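Local atomic coordinates of HMG-CoA Lyase (Bacillus subtilis subsp. subtilis, PDB entry 1YDO), a protein that belongs to the HMGL-like family of TIM-barrel proteins and is built around a barrel of eight parallel strands with helices packed outside. Residues Lys30-Asn35 with Ala277-Glu282; Glu46-Val51 with Pro57-Ala62; Ala186-Val191 with Met219-Gln224. One frame throughout, in Å; residues are numbered along the deposited sequence.

How the contacts relate
In contact 2, where strand 44-49 meets the loop leading into helix 62-68, all the touching residues are buried. Contact 1 is partly buried and lies farther out, where two helices pack side by side; it joins helix 27-38, which precedes strand 44-49, to helix 270-284 near the C-terminus. These two contacts touch: K30 NZ forms a salt bridge of 3.0 Å with D61 OD1, and I34 rests on I47. Contact 3 is also buried, though its E189 is partly exposed; it lies across the barrel, its centre about 32 Å from the centres of the others and beside the second subunit. Aromatic rings dominate contact 1, one methyl group organises contact 2, and contact 3 is largely aliphatic.

Contact 1: Lys30-Asn35 with Ala277-Glu282; sequences KITWIN and AKWIEE
W33 and I280 form the inner part of the contact, with I280 CG2 over one face of the W33 indole. This methyl carbon sits 3.6 Å from the centroid of the five-membered ring of W33, which makes a CH-pi contact. W279 meets the same tryptophan nearer its backbone: W279 CZ3 is 3.7 Å from W33 CB. The two indoles are nearly parallel, with planes at 10°, but they are slid so far apart that the W33 five-membered ring and the W279 six-membered ring lie 5.9 Å apart by centroid and barely overlap. Farther out, T32 crosses the end of W279, its CB 4.0 Å from W279 CH2 and its CG2 close to CZ2. The helices bearing these side chains run antiparallel, at 164°, and the axes of the two segments come within 10.3 Å. Helix 27-38 connects strand 8-11 to strand 44-49 in the barrel's outer layer, and helix 270-284, which follows the last barrel helix, packs alongside it. With CG anti to the backbone N (chi1 -177°), the W33 indole reaches into the space between the helices, where A234 and L237 also pack on it. Its NE1 donates a hydrogen bond to the backbone O of A276, so the ring's polar atom is tied to the helix whose I280 covers its face. W279 also touches D29 and Q36 of helix 27-38. T32 OG1 is hydrogen-bonded to E28 O within its own helix, while its methyl-bearing side meets W279.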
loop_
_atom_site.group_PDB
_atom_site.type_symbol
_atom_site.label_atom_id
_atom_site.label_comp_id
_atom_site.label_asym_id
_atom_site.label_seq_id
_atom_site.Cartn_x
_atom_site.Cartn_y
_atom_site.Cartn_z
ATOM N N LYS A 30 -2.450 -21.892 17.768
ATOM C CA LYS A 30 -1.492 -21.755 16.684
ATOM C C LYS A 30 -1.786 -22.869 15.688
ATOM O O LYS A 30 -1.966 -22.620 14.495
ATOM C CB LYS A 30 -0.055 -21.892 17.184
ATOM C CG LYS A 30 0.494 -20.692 17.951
ATOM C CD LYS A 30 2.013 -20.848 18.089
ATOM C CE LYS A 30 2.701 -19.714 18.862
ATOM N NZ LYS A 30 2.430 -19.724 20.331
ATOM N N ILE A 31 -1.853 -24.100 16.189
ATOM C CA ILE A 31 -2.131 -25.256 15.354
ATOM C C ILE A 31 -3.431 -25.067 14.590
ATOM O O ILE A 31 -3.476 -25.215 13.367
ATOM C CB ILE A 31 -2.244 -26.521 16.201
ATOM C CG1 ILE A 31 -0.948 -26.714 16.982
ATOM C CG2 ILE A 31 -2.517 -27.731 15.306
ATOM C CD1 ILE A 31 -1.010 -27.828 17.979
ATOM N N THR A 32 -4.489 -24.729 15.312
ATOM C CA THR A 32 -5.780 -24.538 14.681
ATOM C C THR A 32 -5.711 -23.536 13.530
ATOM O O THR A 32 -6.372 -23.719 12.503
ATOM C CB THR A 32 -6.798 -24.036 15.683
ATOM O OG1 THR A 32 -6.703 -24.796 16.896
ATOM C CG2 THR A 32 -8.177 -24.175 15.104
ATOM N N TRP A 33 -4.911 -22.481 13.703
ATOM C CA TRP A 33 -4.766 -21.438 12.680
ATOM C C TRP A 33 -3.911 -21.868 11.504
ATOM O O TRP A 33 -4.200 -21.519 10.355
ATOM C CB TRP A 33 -4.163 -20.173 13.283
ATOM C CG TRP A 33 -4.050 -19.054 12.322
ATOM C CD1 TRP A 33 -5.039 -18.536 11.550
ATOM C CD2 TRP A 33 -2.891 -18.260 12.079
ATOM N NE1 TRP A 33 -4.568 -17.457 10.837
ATOM C CE2 TRP A 33 -3.250 -17.274 11.142
ATOM C CE3 TRP A 33 -1.579 -18.289 12.561
ATOM C CZ2 TRP A 33 -2.347 -16.319 10.684
ATOM C CZ3 TRP A 33 -0.677 -17.332 12.106
ATOM C CH2 TRP A 33 -1.066 -16.367 11.174
ATOM N N ILE A 34 -2.845 -22.607 11.806
ATOM C CA ILE A 34 -1.934 -23.098 10.780
ATOM C C ILE A 34 -2.644 -24.154 9.950
ATOM O O ILE A 34 -2.320 -24.350 8.777
ATOM C CB ILE A 34 -0.662 -23.699 11.411
ATOM C CG1 ILE A 34 0.103 -22.603 12.168
ATOM C CG2 ILE A 34 0.234 -24.300 10.333
ATOM C CD1 ILE A 34 1.429 -23.053 12.758
ATOM N N ASN A 35 -3.619 -24.823 10.562
ATOM C CA ASN A 35 -4.387 -25.834 9.859
ATOM C C ASN A 35 -5.191 -25.156 8.769
ATOM O O ASN A 35 -5.192 -25.592 7.622
ATOM C CB ASN A 35 -5.307 -26.565 10.828
ATOM C CG ASN A 35 -4.570 -27.608 11.636
ATOM O OD1 ASN A 35 -5.119 -28.154 12.593
ATOM N ND2 ASN A 35 -3.321 -27.904 11.250
ATOM N N ALA A 277 -7.401 -14.946 8.194
ATOM C CA ALA A 277 -6.853 -13.707 8.739
ATOM C C ALA A 277 -7.751 -13.193 9.844
ATOM O O ALA A 277 -7.278 -12.799 10.912
ATOM C CB ALA A 277 -6.717 -12.650 7.645
ATOM N N LYS A 278 -9.051 -13.208 9.592
ATOM C CA LYS A 278 -10.001 -12.727 10.585
ATOM C C LYS A 278 -9.895 -13.531 11.870
ATOM O O LYS A 278 -9.971 -12.980 12.962
ATOM C CB LYS A 278 -11.422 -12.818 10.037
ATOM C CG LYS A 278 -12.471 -12.243 10.961
ATOM C CD LYS A 278 -13.860 -12.390 10.360
ATOM C CE LYS A 278 -14.931 -11.907 11.334
ATOM N NZ LYS A 278 -16.316 -12.079 10.797
ATOM N N TRP A 279 -9.703 -14.836 11.732
ATOM C CA TRP A 279 -9.606 -15.702 12.886
ATOM C C TRP A 279 -8.600 -15.194 13.902
ATOM O O TRP A 279 -8.980 -14.831 15.008
ATOM C CB TRP A 279 -9.225 -17.106 12.453
ATOM C CG TRP A 279 -9.586 -18.132 13.458
ATOM C CD1 TRP A 279 -10.817 -18.667 13.669
ATOM C CD2 TRP A 279 -8.719 -18.723 14.428
ATOM N NE1 TRP A 279 -10.776 -19.555 14.710
ATOM C CE2 TRP A 279 -9.498 -19.609 15.199
ATOM C CE3 TRP A 279 -7.356 -18.586 14.725
ATOM C CZ2 TRP A 279 -8.961 -20.363 16.254
ATOM C CZ3 TRP A 279 -6.822 -19.333 15.775
ATOM C CH2 TRP A 279 -7.624 -20.209 16.526
ATOM N N ILE A 280 -7.320 -15.183 13.536
ATOM C CA ILE A 280 -6.258 -14.703 14.428
ATOM C C ILE A 280 -6.515 -13.287 14.911
ATOM O O ILE A 280 -6.203 -12.953 16.046
ATOM C CB ILE A 280 -4.913 -14.664 13.740
ATOM C CG1 ILE A 280 -5.136 -14.738 12.242
ATOM C CG2 ILE A 280 -4.007 -15.755 14.287
ATOM C CD1 ILE A 280 -4.170 -13.918 11.455
ATOM N N GLU A 281 -7.058 -12.446 14.039
ATOM C CA GLU A 281 -7.342 -11.082 14.429
ATOM C C GLU A 281 -8.215 -11.107 15.676
ATOM O O GLU A 281 -8.040 -10.300 16.588
ATOM C CB GLU A 281 -8.070 -10.337 13.320
ATOM C CG GLU A 281 -7.834 -8.843 13.355
ATOM C CD GLU A 281 -8.930 -8.061 12.677
ATOM O OE1 GLU A 281 -8.683 -6.879 12.343
ATOM O OE2 GLU A 281 -10.036 -8.621 12.495
ATOM N N GLU A 282 -9.158 -12.042 15.712
ATOM C CA GLU A 282 -10.047 -12.166 16.855
ATOM C C GLU A 282 -9.296 -12.732 18.038
ATOM O O GLU A 282 -9.539 -12.334 19.166
ATOM C CB GLU A 282 -11.247 -13.052 16.500
ATOM C CG GLU A 282 -12.227 -12.371 15.553
ATOM C CD GLU A 282 -13.229 -13.322 14.912
ATOM O OE1 GLU A 282 -14.111 -12.827 14.171
ATOM O OE2 GLU A 282 -13.132 -14.553 15.136
#

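Contact 2: Glu46-Val51 with Pro57-Ala62; sequences EITSFV and PALRDA
T48 meets A62 along its whole side chain. T48 CB lies 4.1 Å from A62 CB, and both branches then meet the alanine methyl. The methyl CG2 packs on A62 CB at 3.8 Å, and the hydroxyl OG1, anti to the backbone N (chi1 180°), faces both A62 CB and L59 CB, the latter at 4.2 Å. OG1 also makes a weak hydrogen bond of 3.4 Å to S49 O, a carbonyl oxygen that itself borders A62 CB. F50 completes the surroundings of the alanine methyl: A62 CB lies over one face of the ring, 4.3 Å from its centroid and offset toward the rim, a CH-pi contact. The segment 46-51 ends a barrel strand, and its chain turns away through an ST turn in which V51 N donates to S49 OG (3.2 Å). The segment 57-62 closes the beta-alpha loop: a type I turn from L59 to A62 delivers the chain into helix 62-68, whose I63 and A66 also touch F50. Because the T48 hydroxyl spends its weak polar bond on its own strand, the A62 methyl is met by packing alone, and strand end and helix start are joined here by fit.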
loop_
_atom_site.group_PDB
_atom_site.type_symbol
_atom_site.label_atom_id
_atom_site.label_comp_id
_atom_site.label_asym_id
_atom_site.label_seq_id
_atom_site.Cartn_x
_atom_site.Cartn_y
_atom_site.Cartn_z
ATOM N N GLU A 46 6.023 -21.138 6.963
ATOM C CA GLU A 46 6.994 -21.293 8.036
ATOM C C GLU A 46 6.209 -21.475 9.328
ATOM O O GLU A 46 5.855 -20.497 9.976
ATOM C CB GLU A 46 7.860 -20.066 8.179
ATOM C CG GLU A 46 8.809 -19.875 7.057
ATOM C CD GLU A 46 9.930 -18.914 7.421
ATOM O OE1 GLU A 46 10.726 -18.548 6.522
ATOM O OE2 GLU A 46 10.021 -18.524 8.608
ATOM N N ILE A 47 5.940 -22.717 9.709
ATOM C CA ILE A 47 5.168 -22.980 10.911
ATOM C C ILE A 47 5.738 -22.392 12.194
ATOM O O ILE A 47 4.981 -22.001 13.079
ATOM C CB ILE A 47 4.987 -24.478 11.119
ATOM C CG1 ILE A 47 6.356 -25.144 11.252
ATOM C CG2 ILE A 47 4.223 -25.077 9.953
ATOM C CD1 ILE A 47 6.279 -26.610 11.605
ATOM N N THR A 48 7.059 -22.320 12.307
ATOM C CA THR A 48 7.664 -21.784 13.525
ATOM C C THR A 48 9.165 -21.568 13.407
ATOM O O THR A 48 9.756 -21.783 12.346
ATOM C CB THR A 48 7.455 -22.730 14.697
ATOM O OG1 THR A 48 8.058 -22.182 15.877
ATOM C CG2 THR A 48 8.105 -24.075 14.392
ATOM N N SER A 49 9.771 -21.147 14.517
ATOM C CA SER A 49 11.211 -20.899 14.588
ATOM C C SER A 49 11.835 -21.735 15.690
ATOM O O SER A 49 11.278 -21.851 16.784
ATOM C CB SER A 49 11.497 -19.419 14.864
ATOM O OG SER A 49 12.823 -19.228 15.322
ATOM N N PHE A 50 12.992 -22.319 15.403
ATOM C CA PHE A 50 13.682 -23.135 16.388
ATOM C C PHE A 50 14.825 -22.405 17.057
ATOM O O PHE A 50 15.845 -23.000 17.401
ATOM C CB PHE A 50 14.179 -24.439 15.761
ATOM C CG PHE A 50 13.088 -25.416 15.496
ATOM C CD1 PHE A 50 12.465 -25.464 14.262
ATOM C CD2 PHE A 50 12.629 -26.243 16.504
ATOM C CE1 PHE A 50 11.392 -26.333 14.038
ATOM C CE2 PHE A 50 11.558 -27.110 16.287
ATOM C CZ PHE A 50 10.940 -27.153 15.061
ATOM N N VAL A 51 14.663 -21.099 17.216
ATOM C CA VAL A 51 15.670 -20.320 17.909
ATOM C C VAL A 51 15.410 -20.625 19.391
ATOM O O VAL A 51 14.273 -20.922 19.752
ATOM C CB VAL A 51 15.462 -18.823 17.660
ATOM C CG1 VAL A 51 16.458 -18.006 18.474
ATOM C CG2 VAL A 51 15.595 -18.539 16.191
ATOM N N PRO A 57 10.171 -16.116 23.256
ATOM C CA PRO A 57 9.164 -16.677 24.156
ATOM C C PRO A 57 7.788 -16.855 23.534
ATOM O O PRO A 57 7.018 -17.708 23.975
ATOM C CB PRO A 57 9.165 -15.697 25.323
ATOM C CG PRO A 57 9.518 -14.398 24.662
ATOM C CD PRO A 57 10.639 -14.810 23.746
ATOM N N ALA A 58 7.484 -16.063 22.510
ATOM C CA ALA A 58 6.187 -16.152 21.841
ATOM C C ALA A 58 6.083 -17.433 21.018
ATOM O O ALA A 58 4.993 -17.867 20.644
ATOM C CB ALA A 58 5.980 -14.939 20.943
ATOM N N LEU A 59 7.225 -18.040 20.744
ATOM C CA LEU A 59 7.233 -19.260 19.968
ATOM C C LEU A 59 8.013 -20.357 20.684
ATOM O O LEU A 59 8.762 -21.105 20.063
ATOM C CB LEU A 59 7.834 -18.979 18.586
ATOM C CG LEU A 59 7.026 -18.073 17.643
ATOM C CD1 LEU A 59 7.846 -17.783 16.384
ATOM C CD2 LEU A 59 5.709 -18.751 17.272
ATOM N N ARG A 60 7.835 -20.451 21.996
ATOM C CA ARG A 60 8.532 -21.473 22.766
ATOM C C ARG A 60 7.979 -22.860 22.487
ATOM O O ARG A 60 8.611 -23.866 22.814
ATOM C CB ARG A 60 8.449 -21.166 24.263
ATOM C CG ARG A 60 7.084 -20.737 24.753
ATOM C CD ARG A 60 7.192 -20.158 26.161
ATOM N NE ARG A 60 5.977 -19.448 26.601
ATOM C CZ ARG A 60 4.849 -20.029 27.022
ATOM N NH1 ARG A 60 4.752 -21.354 27.073
ATOM N NH2 ARG A 60 3.814 -19.280 27.397
ATOM N N ASP A 61 6.807 -22.906 21.859
ATOM C CA ASP A 61 6.160 -24.174 21.542
ATOM C C ASP A 61 6.467 -24.662 20.141
ATOM O O ASP A 61 5.677 -25.389 19.544
ATOM C CB ASP A 61 4.639 -24.052 21.734
ATOM C CG ASP A 61 4.034 -22.881 20.971
ATOM O OD1 ASP A 61 2.846 -22.585 21.217
ATOM O OD2 ASP A 61 4.738 -22.270 20.134
ATOM N N ALA A 62 7.629 -24.280 19.630
ATOM C CA ALA A 62 8.017 -24.675 18.282
ATOM C C ALA A 62 7.903 -26.180 18.039
ATOM O O ALA A 62 7.172 -26.618 17.149
ATOM C CB ALA A 62 9.444 -24.210 17.989
#

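Contact 3: Ala186-Val191 with Met219-Gln224; sequences AQVETV and MVTALQ
The carboxylate of E189 is the flat group that reaches the partner segment, its OE1 4.1 Å from the methyl carbon CG2 of T221. The glutamate brings it there with CG anti to the backbone N (chi1 -167°) and the chain extended beyond, crossing T221 at about a right angle. The same threonine methyl also lies 3.8 Å from E189 CB. On its other contact, T221 CG2 meets the methyl CG2 of V188; the two side chains approach at a slant, and this V188 branch also borders T221 CB and, at 4.1 Å, T221 OG1. The T221 methyl thus packs against both the V188 branch and the base of E189. T221 holds CG2 anti to its own backbone N, which turns the methyl across to the facing helix. Helices 185-196 and 215-225 are consecutive members of the outer helical layer of the barrel, flanking strand 204-207 in the chain. The second subunit lies close by: its Y3 packs on both E189 and T221, and its Q224 is hydrogen-bonded to Q224 of this chain. Between the two segments themselves the contact is largely aliphatic, with the E189 carboxylate at its margin. No polar bond joins them, so the contact between these segments probably rests on fit and dispersion.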
loop_
_atom_site.group_PDB
_atom_site.type_symbol
_atom_site.label_atom_id
_atom_site.label_comp_id
_atom_site.label_asym_id
_atom_site.label_seq_id
_atom_site.Cartn_x
_atom_site.Cartn_y
_atom_site.Cartn_z
ATOM N N ALA A 186 12.208 2.572 -6.767
ATOM C CA ALA A 186 13.412 2.961 -7.479
ATOM C C ALA A 186 14.592 2.160 -6.943
ATOM O O ALA A 186 15.421 1.681 -7.708
ATOM C CB ALA A 186 13.667 4.447 -7.311
ATOM N N GLN A 187 14.651 2.011 -5.626
ATOM C CA GLN A 187 15.724 1.276 -4.985
ATOM C C GLN A 187 15.665 -0.212 -5.310
ATOM O O GLN A 187 16.682 -0.849 -5.586
ATOM C CB GLN A 187 15.636 1.472 -3.477
ATOM C CG GLN A 187 16.926 1.246 -2.725
ATOM C CD GLN A 187 16.715 1.254 -1.219
ATOM O OE1 GLN A 187 15.947 2.066 -0.694
ATOM N NE2 GLN A 187 17.402 0.351 -0.513
ATOM N N VAL A 188 14.470 -0.777 -5.270
ATOM C CA VAL A 188 14.338 -2.201 -5.562
ATOM C C VAL A 188 14.697 -2.491 -7.015
ATOM O O VAL A 188 15.024 -3.624 -7.379
ATOM C CB VAL A 188 12.890 -2.736 -5.292
ATOM C CG1 VAL A 188 12.461 -2.371 -3.894
ATOM C CG2 VAL A 188 11.915 -2.185 -6.316
ATOM N N GLU A 189 14.641 -1.467 -7.848
ATOM C CA GLU A 189 14.952 -1.668 -9.247
ATOM C C GLU A 189 16.449 -1.697 -9.475
ATOM O O GLU A 189 16.951 -2.573 -10.166
ATOM C CB GLU A 189 14.317 -0.567 -10.081
ATOM C CG GLU A 189 14.300 -0.837 -11.564
ATOM C CD GLU A 189 13.700 0.326 -12.333
ATOM O OE1 GLU A 189 12.548 0.727 -12.028
ATOM O OE2 GLU A 189 14.385 0.842 -13.241
ATOM N N THR A 190 17.166 -0.746 -8.887
ATOM C CA THR A 190 18.612 -0.706 -9.059
ATOM C C THR A 190 19.213 -1.903 -8.343
ATOM O O THR A 190 20.152 -2.517 -8.834
ATOM C CB THR A 190 19.239 0.597 -8.499
ATOM O OG1 THR A 190 19.247 0.553 -7.073
ATOM C CG2 THR A 190 18.438 1.809 -8.948
ATOM N N VAL A 191 18.664 -2.242 -7.184
ATOM C CA VAL A 191 19.178 -3.370 -6.431
ATOM C C VAL A 191 18.980 -4.662 -7.192
ATOM O O VAL A 191 19.939 -5.394 -7.431
ATOM C CB VAL A 191 18.501 -3.495 -5.068
ATOM C CG1 VAL A 191 18.837 -4.840 -4.448
ATOM C CG2 VAL A 191 18.962 -2.373 -4.160
HETATM N N MSE A 219 6.614 -4.377 -4.774
HETATM C CA MSE A 219 6.358 -5.670 -5.373
HETATM C C MSE A 219 6.132 -5.569 -6.871
HETATM O O MSE A 219 6.583 -6.423 -7.629
HETATM C CB MSE A 219 5.150 -6.285 -4.732
HETATM C CG MSE A 219 5.141 -7.751 -4.854
HETATM SE SE MSE A 219 3.965 -8.346 -3.494
HETATM C CE MSE A 219 4.976 -7.804 -1.909
ATOM N N VAL A 220 5.421 -4.529 -7.292
ATOM C CA VAL A 220 5.160 -4.351 -8.701
ATOM C C VAL A 220 6.473 -4.208 -9.447
ATOM O O VAL A 220 6.689 -4.869 -10.461
ATOM C CB VAL A 220 4.286 -3.118 -8.960
ATOM C CG1 VAL A 220 4.239 -2.823 -10.454
ATOM C CG2 VAL A 220 2.883 -3.363 -8.430
ATOM N N THR A 221 7.351 -3.349 -8.940
ATOM C CA THR A 221 8.658 -3.149 -9.563
ATOM C C THR A 221 9.382 -4.495 -9.674
ATOM O O THR A 221 9.949 -4.815 -10.712
ATOM C CB THR A 221 9.515 -2.183 -8.737
ATOM O OG1 THR A 221 8.843 -0.927 -8.640
ATOM C CG2 THR A 221 10.870 -1.971 -9.394
ATOM N N ALA A 222 9.356 -5.272 -8.597
ATOM C CA ALA A 222 9.984 -6.576 -8.600
ATOM C C ALA A 222 9.308 -7.484 -9.635
ATOM O O ALA A 222 9.979 -8.150 -10.422
ATOM C CB ALA A 222 9.912 -7.202 -7.218
ATOM N N LEU A 223 7.982 -7.517 -9.645
ATOM C CA LEU A 223 7.284 -8.347 -10.610
ATOM C C LEU A 223 7.752 -8.027 -12.018
ATOM O O LEU A 223 7.781 -8.898 -12.889
ATOM C CB LEU A 223 5.779 -8.130 -10.522
ATOM C CG LEU A 223 5.064 -8.981 -9.492
ATOM C CD1 LEU A 223 3.663 -8.456 -9.338
ATOM C CD2 LEU A 223 5.061 -10.437 -9.911
ATOM N N GLN A 224 8.119 -6.772 -12.233
ATOM C CA GLN A 224 8.590 -6.329 -13.533
ATOM C C GLN A 224 10.021 -6.758 -13.810
ATOM O O GLN A 224 10.399 -6.938 -14.963
ATOM C CB GLN A 224 8.509 -4.816 -13.628
ATOM C CG GLN A 224 7.116 -4.250 -13.772
ATOM C CD GLN A 224 7.130 -2.726 -13.828
ATOM O OE1 GLN A 224 6.104 -2.088 -14.079
ATOM N NE2 GLN A 224 8.300 -2.135 -13.590
#